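Local coordinates for protein xyloglucan-specific endo-beta-1,4-glucanase (Uncultured bacterium, PDB 4W88) that hydrolyses internal beta-1,4-glucosidic linkages in the xyloglucan backbone, as a glycoside hydrolase family 5 enzyme, at residues L222-P227 with G288-T293; F230-D235 with E314-L319; A274-N279 with N307-N312. The protein carries 1 engineered substitution. One frame throughout, in Å; residues are numbered along the deposited sequence.

Interaction 1. Residues L222-P227 with G288-T293; sequences LHTYTP and GDYVGT
The ring of Y290 meets T224 at its phenol edge: T224 OG1 lies in the ring plane there, and the carbonyl oxygens of T224 and T226 approach the ring obliquely. Outside the two segments, W286 stacks on the same ring, and I269 and T272 of strand 267-272 also touch it. The link across the contact is the hydrogen bond between T224 OG1 and Y290 OH, very short at 2.5 Å; either hydroxyl could be the donor. T224 holds OG1 between its backbone N and carbonyl carbon (chi1 53°), which turns the hydroxyl to the phenol. From the helix, Y290 places CG opposite its own N (chi1 177°), and the ring reaches across to the chain leaving the strand. T224 O comes within 3.3 Å of Y290 CE1, and T226 O within 3.8 Å of Y290 CD1. In the barrel of eight parallel strands, this joins the C-terminal end of strand 218-223 to helix 280-295. The strand's exit is tightly bent. Y225 centres an inverse gamma turn, closed by a weak bond of 3.0 Å from T226 N to T224 O, and a cis peptide precedes P227, the N-cap of helix 228-231. Y225, whose side chain starts out away from helix 280-295, belongs to the glycan pocket, and its hydroxyl bonds E271. A phenylalanine in place of Y290 would probably leave T224 OG1 without its mate across the contact and remove one tie between helix and strand end. T224 O has another partner in T272 OG1, and T226 OG1 bonds Q252.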
loop_
_atom_site.group_PDB
_atom_site.type_symbol
_atom_site.label_atom_id
_atom_site.label_comp_id
_atom_site.label_asym_id
_atom_site.label_seq_id
_atom_site.Cartn_x
_atom_site.Cartn_y
_atom_site.Cartn_z
ATOM N N LEU A 222 -6.674 1.571 -2.991
ATOM C CA LEU A 222 -7.509 1.910 -1.833
ATOM C C LEU A 222 -7.046 1.165 -0.620
ATOM O O LEU A 222 -6.487 0.106 -0.738
ATOM C CB LEU A 222 -9.008 1.610 -2.148
ATOM C CG LEU A 222 -9.502 2.319 -3.386
ATOM C CD1 LEU A 222 -10.819 1.728 -3.761
ATOM C CD2 LEU A 222 -9.616 3.863 -3.206
ATOM N N HIS A 223 -7.376 1.683 0.574
ATOM C CA HIS A 223 -7.168 0.963 1.797
ATOM C C HIS A 223 -8.516 0.780 2.468
ATOM O O HIS A 223 -9.223 1.742 2.682
ATOM C CB HIS A 223 -6.250 1.691 2.757
ATOM C CG HIS A 223 -4.849 1.832 2.279
ATOM N ND1 HIS A 223 -3.890 2.617 2.921
ATOM C CD2 HIS A 223 -4.215 1.242 1.243
ATOM C CE1 HIS A 223 -2.756 2.503 2.269
ATOM N NE2 HIS A 223 -2.929 1.668 1.270
ATOM N N THR A 224 -8.848 -0.481 2.772
ATOM C CA THR A 224 -10.156 -0.819 3.236
ATOM C C THR A 224 -10.069 -1.793 4.392
ATOM O O THR A 224 -10.234 -3.023 4.241
ATOM C CB THR A 224 -11.122 -1.328 2.159
ATOM O OG1 THR A 224 -10.558 -2.418 1.430
ATOM C CG2 THR A 224 -11.464 -0.255 1.248
ATOM N N TYR A 225 -9.772 -1.234 5.529
ATOM C CA TYR A 225 -9.787 -2.027 6.791
ATOM C C TYR A 225 -11.207 -2.096 7.382
ATOM O O TYR A 225 -11.471 -1.594 8.502
ATOM C CB TYR A 225 -8.872 -1.368 7.797
ATOM C CG TYR A 225 -7.365 -1.386 7.495
ATOM C CD1 TYR A 225 -6.723 -0.358 6.745
ATOM C CD2 TYR A 225 -6.547 -2.342 8.086
ATOM C CE1 TYR A 225 -5.340 -0.373 6.554
ATOM C CE2 TYR A 225 -5.161 -2.338 7.932
ATOM C CZ TYR A 225 -4.547 -1.308 7.176
ATOM O OH TYR A 225 -3.191 -1.326 7.067
ATOM N N THR A 226 -12.093 -2.705 6.626
ATOM C CA THR A 226 -13.531 -2.536 6.821
ATOM C C THR A 226 -14.151 -3.792 7.430
ATOM O O THR A 226 -13.932 -4.925 6.934
ATOM C CB THR A 226 -14.158 -2.269 5.475
ATOM O OG1 THR A 226 -13.476 -1.150 4.876
ATOM C CG2 THR A 226 -15.624 -1.990 5.597
ATOM N N PRO A 227 -14.962 -3.617 8.476
ATOM C CA PRO A 227 -15.304 -2.331 9.155
ATOM C C PRO A 227 -14.239 -1.959 10.193
ATOM O O PRO A 227 -13.631 -2.824 10.851
ATOM C CB PRO A 227 -16.611 -2.670 9.939
ATOM C CG PRO A 227 -16.962 -4.037 9.577
ATOM C CD PRO A 227 -15.751 -4.738 9.012
ATOM N N GLY A 288 -12.996 -14.505 5.316
ATOM C CA GLY A 288 -13.946 -15.117 4.376
ATOM C C GLY A 288 -14.883 -14.111 3.741
ATOM O O GLY A 288 -15.071 -14.095 2.540
ATOM N N ASP A 289 -15.471 -13.261 4.563
ATOM C CA ASP A 289 -16.434 -12.284 4.078
ATOM C C ASP A 289 -15.782 -11.161 3.307
ATOM O O ASP A 289 -16.317 -10.698 2.264
ATOM C CB ASP A 289 -17.233 -11.688 5.275
ATOM C CG ASP A 289 -18.308 -12.625 5.769
ATOM O OD1 ASP A 289 -18.703 -13.559 5.019
ATOM O OD2 ASP A 289 -18.779 -12.432 6.890
ATOM N N TYR A 290 -14.624 -10.747 3.798
ATOM C CA TYR A 290 -13.927 -9.579 3.224
ATOM C C TYR A 290 -13.177 -9.963 1.926
ATOM O O TYR A 290 -13.437 -9.412 0.842
ATOM C CB TYR A 290 -12.997 -8.990 4.257
ATOM C CG TYR A 290 -12.237 -7.842 3.662
ATOM C CD1 TYR A 290 -12.729 -6.565 3.667
ATOM C CD2 TYR A 290 -11.025 -8.080 3.073
ATOM C CE1 TYR A 290 -12.050 -5.521 3.025
ATOM C CE2 TYR A 290 -10.324 -7.100 2.471
ATOM C CZ TYR A 290 -10.782 -5.809 2.397
ATOM O OH TYR A 290 -10.034 -4.833 1.764
ATOM N N VAL A 291 -12.273 -10.932 2.015
ATOM C CA VAL A 291 -11.544 -11.373 0.819
ATOM C C VAL A 291 -12.477 -12.026 -0.177
ATOM O O VAL A 291 -12.344 -11.814 -1.402
ATOM C CB VAL A 291 -10.308 -12.203 1.166
ATOM C CG1 VAL A 291 -9.522 -12.556 -0.102
ATOM C CG2 VAL A 291 -9.412 -11.428 2.162
ATOM N N GLY A 292 -13.440 -12.790 0.331
ATOM C CA GLY A 292 -14.503 -13.327 -0.538
ATOM C C GLY A 292 -15.258 -12.283 -1.389
ATOM O O GLY A 292 -15.590 -12.537 -2.593
ATOM N N THR A 293 -15.459 -11.107 -0.813
ATOM C CA THR A 293 -16.090 -10.022 -1.501
ATOM C C THR A 293 -15.169 -9.538 -2.653
ATOM O O THR A 293 -15.628 -9.361 -3.785
ATOM C CB THR A 293 -16.437 -8.853 -0.553
ATOM O OG1 THR A 293 -17.433 -9.271 0.389
ATOM C CG2 THR A 293 -16.996 -7.633 -1.359
#

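Interaction 2. Residues F230-D235 with E314-L319; sequences FTYVAD and EKFGLL. With BGC (beta-D-glucopyranose), chain C.
Y232 and F316 both set CG beside the backbone N and anti to the carbonyl carbon (chi1 -80° and -78°), and with these torsions the two side chains cross at about a right angle. The edge of F316 points to the face of Y232 in a T-shaped pair, with centroids 5.5 Å apart and planes at 69°. Y232 CE1 and F316 CZ touch at 3.8 Å. E314, extended beyond CG, brings its carboxylate to another part of the tyrosine: OE2 lies at the ring edge, 3.9 Å from Y232 CE2, with the carboxylate plane nearly perpendicular to the ring. One water completes the polar side. The water oxygen donates to E314 OE1 at 2.7 Å. It also donates to O3 of the bound glucose, and it is bonded to Y232 OH at 3.0 Å. Protein and sugar thus share a single solvent molecule in the glycan pocket, to which Y232 belongs, while F316 backs the tyrosine ring. Y228, another pocket residue, also meets that ring, and Q275 touches both Y232 and F316. The contact joins the end of the short helix 228-231, just after barrel strand 218-223, to the loop running from the last barrel strand, 300-305, to strand 319-320.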
loop_
_atom_site.group_PDB
_atom_site.type_symbol
_atom_site.label_atom_id
_atom_site.label_comp_id
_atom_site.label_asym_id
_atom_site.label_seq_id
_atom_site.Cartn_x
_atom_site.Cartn_y
_atom_site.Cartn_z
ATOM N N PHE A 230 -14.253 -3.406 13.731
ATOM C CA PHE A 230 -13.746 -4.757 13.892
ATOM C C PHE A 230 -12.221 -4.814 13.815
ATOM O O PHE A 230 -11.575 -5.548 14.563
ATOM C CB PHE A 230 -14.347 -5.690 12.851
ATOM C CG PHE A 230 -13.833 -7.086 12.975
ATOM C CD1 PHE A 230 -14.200 -7.878 14.053
ATOM C CD2 PHE A 230 -12.991 -7.608 12.048
ATOM C CE1 PHE A 230 -13.679 -9.165 14.180
ATOM C CE2 PHE A 230 -12.482 -8.881 12.181
ATOM C CZ PHE A 230 -12.809 -9.648 13.250
ATOM N N THR A 231 -11.645 -4.068 12.855
ATOM C CA THR A 231 -10.231 -4.234 12.536
ATOM C C THR A 231 -9.279 -3.455 13.439
ATOM O O THR A 231 -8.085 -3.823 13.623
ATOM C CB THR A 231 -9.948 -3.812 11.057
ATOM O OG1 THR A 231 -10.417 -2.479 10.871
ATOM C CG2 THR A 231 -10.713 -4.721 10.093
ATOM N N TYR A 232 -9.816 -2.351 13.982
ATOM C CA TYR A 232 -9.077 -1.453 14.927
ATOM C C TYR A 232 -9.632 -1.481 16.349
ATOM O O TYR A 232 -10.685 -2.004 16.579
ATOM C CB TYR A 232 -9.059 -0.001 14.392
ATOM C CG TYR A 232 -7.983 0.256 13.300
ATOM C CD1 TYR A 232 -8.119 -0.315 12.007
ATOM C CD2 TYR A 232 -6.846 1.004 13.586
ATOM C CE1 TYR A 232 -7.120 -0.093 11.048
ATOM C CE2 TYR A 232 -5.868 1.220 12.646
ATOM C CZ TYR A 232 -6.017 0.674 11.421
ATOM O OH TYR A 232 -5.017 0.917 10.496
ATOM N N VAL A 233 -8.860 -0.990 17.285
ATOM C CA VAL A 233 -9.299 -0.807 18.666
ATOM C C VAL A 233 -9.672 0.669 18.861
ATOM O O VAL A 233 -8.870 1.536 18.528
ATOM C CB VAL A 233 -8.216 -1.188 19.671
ATOM C CG1 VAL A 233 -8.742 -1.026 21.123
ATOM C CG2 VAL A 233 -7.766 -2.595 19.422
ATOM N N ALA A 234 -10.915 0.926 19.284
ATOM C CA ALA A 234 -11.458 2.285 19.427
ATOM C C ALA A 234 -12.709 2.200 20.273
ATOM O O ALA A 234 -13.153 1.090 20.528
ATOM C CB ALA A 234 -11.811 2.847 18.087
ATOM N N ASP A 235 -13.268 3.375 20.652
ATOM C CA ASP A 235 -14.484 3.438 21.408
ATOM C C ASP A 235 -15.551 2.974 20.439
ATOM O O ASP A 235 -15.768 3.570 19.409
ATOM C CB ASP A 235 -14.721 4.899 21.829
ATOM C CG ASP A 235 -16.137 5.195 22.423
ATOM O OD1 ASP A 235 -16.928 4.306 22.771
ATOM O OD2 ASP A 235 -16.456 6.418 22.549
ATOM N N GLU A 314 -0.449 -1.830 17.623
ATOM C CA GLU A 314 -1.508 -2.303 16.764
ATOM C C GLU A 314 -1.144 -3.715 16.288
ATOM O O GLU A 314 -0.161 -3.887 15.569
ATOM C CB GLU A 314 -1.683 -1.322 15.622
ATOM C CG GLU A 314 -2.261 0.047 16.074
ATOM C CD GLU A 314 -2.431 1.048 14.938
ATOM O OE1 GLU A 314 -1.951 0.793 13.846
ATOM O OE2 GLU A 314 -3.026 2.136 15.106
ATOM N N LYS A 315 -1.954 -4.721 16.669
ATOM C CA LYS A 315 -1.480 -6.096 16.577
ATOM C C LYS A 315 -1.752 -6.695 15.205
ATOM O O LYS A 315 -2.530 -7.644 15.056
ATOM C CB LYS A 315 -1.983 -6.980 17.750
ATOM C CG LYS A 315 -1.409 -6.632 19.114
ATOM C CD LYS A 315 -2.170 -7.381 20.205
ATOM C CE LYS A 315 -1.431 -7.329 21.539
ATOM N NZ LYS A 315 -1.077 -5.952 21.945
ATOM N N PHE A 316 -1.142 -6.100 14.178
ATOM C CA PHE A 316 -1.330 -6.618 12.784
ATOM C C PHE A 316 -0.290 -7.701 12.382
ATOM O O PHE A 316 -0.294 -8.219 11.254
ATOM C CB PHE A 316 -1.184 -5.455 11.868
ATOM C CG PHE A 316 -2.413 -4.547 11.783
ATOM C CD1 PHE A 316 -3.585 -5.002 11.274
ATOM C CD2 PHE A 316 -2.331 -3.249 12.185
ATOM C CE1 PHE A 316 -4.697 -4.230 11.110
ATOM C CE2 PHE A 316 -3.418 -2.404 12.045
ATOM C CZ PHE A 316 -4.627 -2.888 11.530
ATOM N N GLY A 317 0.643 -8.019 13.291
ATOM C CA GLY A 317 1.654 -8.960 12.991
ATOM C C GLY A 317 1.154 -10.363 12.573
ATOM O O GLY A 317 0.245 -10.932 13.211
ATOM N N LEU A 318 1.785 -10.909 11.535
ATOM C CA LEU A 318 1.495 -12.277 11.069
ATOM C C LEU A 318 2.729 -13.148 11.048
ATOM O O LEU A 318 2.682 -14.294 11.527
ATOM C CB LEU A 318 0.763 -12.326 9.739
ATOM C CG LEU A 318 -0.524 -11.543 9.649
ATOM C CD1 LEU A 318 -1.067 -11.464 8.209
ATOM C CD2 LEU A 318 -1.571 -12.228 10.527
ATOM N N LEU A 319 3.794 -12.604 10.467
ATOM C CA LEU A 319 5.093 -13.265 10.432
ATOM C C LEU A 319 5.967 -12.837 11.614
ATOM O O LEU A 319 6.301 -11.678 11.748
ATOM C CB LEU A 319 5.796 -13.039 9.117
ATOM C CG LEU A 319 7.223 -13.621 9.039
ATOM C CD1 LEU A 319 7.147 -15.174 9.236
ATOM C CD2 LEU A 319 7.905 -13.196 7.738
HETATM C C2 BGC C . -6.172 4.633 10.365
HETATM C C3 BGC C . -5.085 4.355 9.315
HETATM C C4 BGC C . -5.581 3.469 8.223
HETATM C C5 BGC C . -6.949 4.212 7.941
HETATM C C6 BGC C . -7.544 3.371 6.877
HETATM C C1 BGC C . -7.381 5.423 10.014
HETATM O O2 BGC C . -5.569 5.542 11.161
HETATM O O3 BGC C . -4.041 3.721 10.012
HETATM O O4 BGC C . -4.444 3.077 7.291
HETATM O O5 BGC C . -7.841 4.537 9.144
HETATM O O6 BGC C . -8.673 3.870 6.207
HETATM O O HOH W 1 -2.870 2.438 11.873
#

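Interaction 3. Residues A274-N279 with N307-N312; sequences AQFKEN and NIYHGN
Two loops that follow successive strands of the TIM barrel, 267-272 and 300-305, meet here through a pair of aromatic rings, F276 and Y309. The rings form an offset stack, with centroids 4.7 Å apart and planes inclined by 19°. The offset carries the phenol end of Y309 across the phenylalanine: Y309 OH sits over the centre of one F276 face, 3.3 Å from F276 CE2, while Y309 CE1 approaches F276 CG at 3.6 Å. Both residues have CG anti to the backbone N (chi1 -175° for F276, -172° for Y309), and the two side chains reach from their separate loops to overlap. On the opposite face of F276 the chain curls back on itself, bringing E278 N over the ring centre, 3.5 Å above the plane. That turn is tied by K277 N, which donates to N279 OD1 at 2.8 Å; the donor stands above the carbonyl plane of the asparagine amide. N279 then occupies the N-cap position of helix 280-295. Y309 CD2, for its part, lies over the imidazole of its neighbour H310. Beyond the two loops, Y327 stacks on Y309, and N328 ND2 bonds the hydroxyl oxygen that also rests over the F276 ring. No hydrogen bond or salt bridge joins 274-279 to 307-312; a backbone bond between F276 and K315, further along the second loop, ties the loops there. The contact itself is therefore one of dispersion and polar-on-pi packing, with F276 sandwiched between a hydroxyl and a backbone amide nitrogen.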
loop_
_atom_site.group_PDB
_atom_site.type_symbol
_atom_site.label_atom_id
_atom_site.label_comp_id
_atom_site.label_asym_id
_atom_site.label_seq_id
_atom_site.Cartn_x
_atom_site.Cartn_y
_atom_site.Cartn_z
ATOM N N ALA A 274 -6.763 -7.151 10.132
ATOM C CA ALA A 274 -7.511 -7.002 11.366
ATOM C C ALA A 274 -6.575 -7.191 12.540
ATOM O O ALA A 274 -5.839 -8.124 12.581
ATOM C CB ALA A 274 -8.592 -8.063 11.365
ATOM N N GLN A 275 -6.603 -6.274 13.479
ATOM C CA GLN A 275 -5.781 -6.409 14.631
ATOM C C GLN A 275 -6.245 -7.615 15.455
ATOM O O GLN A 275 -7.446 -7.916 15.570
ATOM C CB GLN A 275 -5.802 -5.143 15.510
ATOM C CG GLN A 275 -5.146 -3.958 14.850
ATOM C CD GLN A 275 -5.273 -2.667 15.621
ATOM O OE1 GLN A 275 -5.192 -2.638 16.858
ATOM N NE2 GLN A 275 -5.468 -1.572 14.889
ATOM N N PHE A 276 -5.253 -8.343 15.927
ATOM C CA PHE A 276 -5.470 -9.531 16.732
ATOM C C PHE A 276 -6.023 -9.179 18.099
ATOM O O PHE A 276 -5.374 -8.457 18.858
ATOM C CB PHE A 276 -4.225 -10.432 16.912
ATOM C CG PHE A 276 -4.530 -11.704 17.645
ATOM C CD1 PHE A 276 -5.376 -12.661 17.031
ATOM C CD2 PHE A 276 -3.984 -11.986 18.887
ATOM C CE1 PHE A 276 -5.720 -13.838 17.681
ATOM C CE2 PHE A 276 -4.295 -13.203 19.526
ATOM C CZ PHE A 276 -5.158 -14.114 18.913
ATOM N N LYS A 277 -7.218 -9.685 18.392
ATOM C CA LYS A 277 -7.942 -9.361 19.656
ATOM C C LYS A 277 -8.376 -10.649 20.371
ATOM O O LYS A 277 -9.510 -10.764 20.833
ATOM C CB LYS A 277 -9.196 -8.533 19.333
ATOM C CG LYS A 277 -9.021 -7.195 18.631
ATOM C CD LYS A 277 -10.338 -6.635 18.140
ATOM C CE LYS A 277 -10.080 -5.303 17.436
ATOM N NZ LYS A 277 -11.388 -4.595 17.254
ATOM N N GLU A 278 -7.446 -11.636 20.388
ATOM C CA GLU A 278 -7.661 -12.970 20.994
ATOM C C GLU A 278 -8.930 -13.567 20.412
ATOM O O GLU A 278 -9.770 -14.134 21.133
ATOM C CB GLU A 278 -7.681 -12.950 22.512
ATOM C CG GLU A 278 -6.528 -12.179 23.047
ATOM C CD GLU A 278 -5.682 -12.848 23.953
ATOM O OE1 GLU A 278 -4.684 -13.358 23.413
ATOM O OE2 GLU A 278 -6.030 -12.802 25.167
ATOM N N ASN A 279 -9.039 -13.455 19.097
ATOM C CA ASN A 279 -10.273 -13.691 18.396
ATOM C C ASN A 279 -10.015 -14.364 17.051
ATOM O O ASN A 279 -10.582 -13.965 16.013
ATOM C CB ASN A 279 -11.053 -12.390 18.186
ATOM C CG ASN A 279 -10.324 -11.387 17.292
ATOM O OD1 ASN A 279 -9.096 -11.371 17.217
ATOM N ND2 ASN A 279 -11.107 -10.571 16.595
ATOM N N ASN A 307 4.711 -6.793 12.303
ATOM C CA ASN A 307 5.435 -7.657 13.271
ATOM C C ASN A 307 5.079 -7.374 14.710
ATOM O O ASN A 307 5.872 -7.700 15.584
ATOM C CB ASN A 307 6.927 -7.540 13.032
ATOM C CG ASN A 307 7.736 -8.664 13.634
ATOM O OD1 ASN A 307 7.238 -9.769 13.813
ATOM N ND2 ASN A 307 8.978 -8.389 13.950
ATOM N N ILE A 308 3.865 -6.852 14.961
ATOM C CA ILE A 308 3.409 -6.637 16.336
ATOM C C ILE A 308 2.302 -7.629 16.609
ATOM O O ILE A 308 1.286 -7.598 15.946
ATOM C CB ILE A 308 2.923 -5.201 16.583
ATOM C CG1 ILE A 308 4.081 -4.213 16.359
ATOM C CG2 ILE A 308 2.389 -5.079 18.009
ATOM C CD1 ILE A 308 3.640 -2.768 16.507
ATOM N N TYR A 309 2.481 -8.493 17.620
ATOM C CA TYR A 309 1.486 -9.504 17.952
ATOM C C TYR A 309 1.395 -9.715 19.467
ATOM O O TYR A 309 0.323 -9.653 20.018
ATOM C CB TYR A 309 1.815 -10.840 17.273
ATOM C CG TYR A 309 0.748 -11.909 17.383
ATOM C CD1 TYR A 309 -0.300 -11.930 16.490
ATOM C CD2 TYR A 309 0.798 -12.882 18.339
ATOM C CE1 TYR A 309 -1.262 -12.896 16.551
ATOM C CE2 TYR A 309 -0.169 -13.869 18.413
ATOM C CZ TYR A 309 -1.211 -13.874 17.515
ATOM O OH TYR A 309 -2.225 -14.819 17.463
ATOM N N HIS A 310 2.504 -10.007 20.126
ATOM C CA HIS A 310 2.446 -10.282 21.528
ATOM C C HIS A 310 2.610 -9.020 22.356
ATOM O O HIS A 310 2.136 -8.946 23.453
ATOM C CB HIS A 310 3.530 -11.292 21.931
ATOM C CG HIS A 310 3.410 -12.649 21.306
ATOM N ND1 HIS A 310 2.374 -13.521 21.588
ATOM C CD2 HIS A 310 4.251 -13.316 20.479
ATOM C CE1 HIS A 310 2.559 -14.645 20.915
ATOM N NE2 HIS A 310 3.687 -14.545 20.232
ATOM N N GLY A 311 3.319 -8.045 21.837
ATOM C CA GLY A 311 3.559 -6.831 22.588
ATOM C C GLY A 311 2.529 -5.776 22.317
ATOM O O GLY A 311 1.599 -5.992 21.566
ATOM N N ASN A 312 2.729 -4.595 22.911
ATOM C CA ASN A 312 1.768 -3.485 22.780
ATOM C C ASN A 312 1.905 -2.841 21.427
ATOM O O ASN A 312 2.989 -2.891 20.861
ATOM C CB ASN A 312 1.985 -2.385 23.813
ATOM C CG ASN A 312 1.945 -2.893 25.224
ATOM O OD1 ASN A 312 1.097 -3.718 25.617
ATOM N ND2 ASN A 312 2.867 -2.383 26.017
#

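How the interactions relate
The three contacts gather loops and helices 228-231 and 280-295 around the C-terminal ends of the last three barrel strands, 218-223, 267-272 and 300-305. Along the chain, interaction 3 is nested inside the loop closed by interaction 2, and interaction 1 crosses both. Interactions 2 and 3, with centres about 6 Å apart, are joined by probable hydrogen bonds from G317 N to I308 O and from K277 NZ to Y232 O. Interaction 1 lies about 14 Å from interaction 2, linked by a probable Y225 O to T231 OG1 hydrogen bond and by Y225 packing on F316 and Y232, and about 18 Å from interaction 3. Interactions 1 and 2 each hold a glycan-pocket residue; interaction 3 holds none.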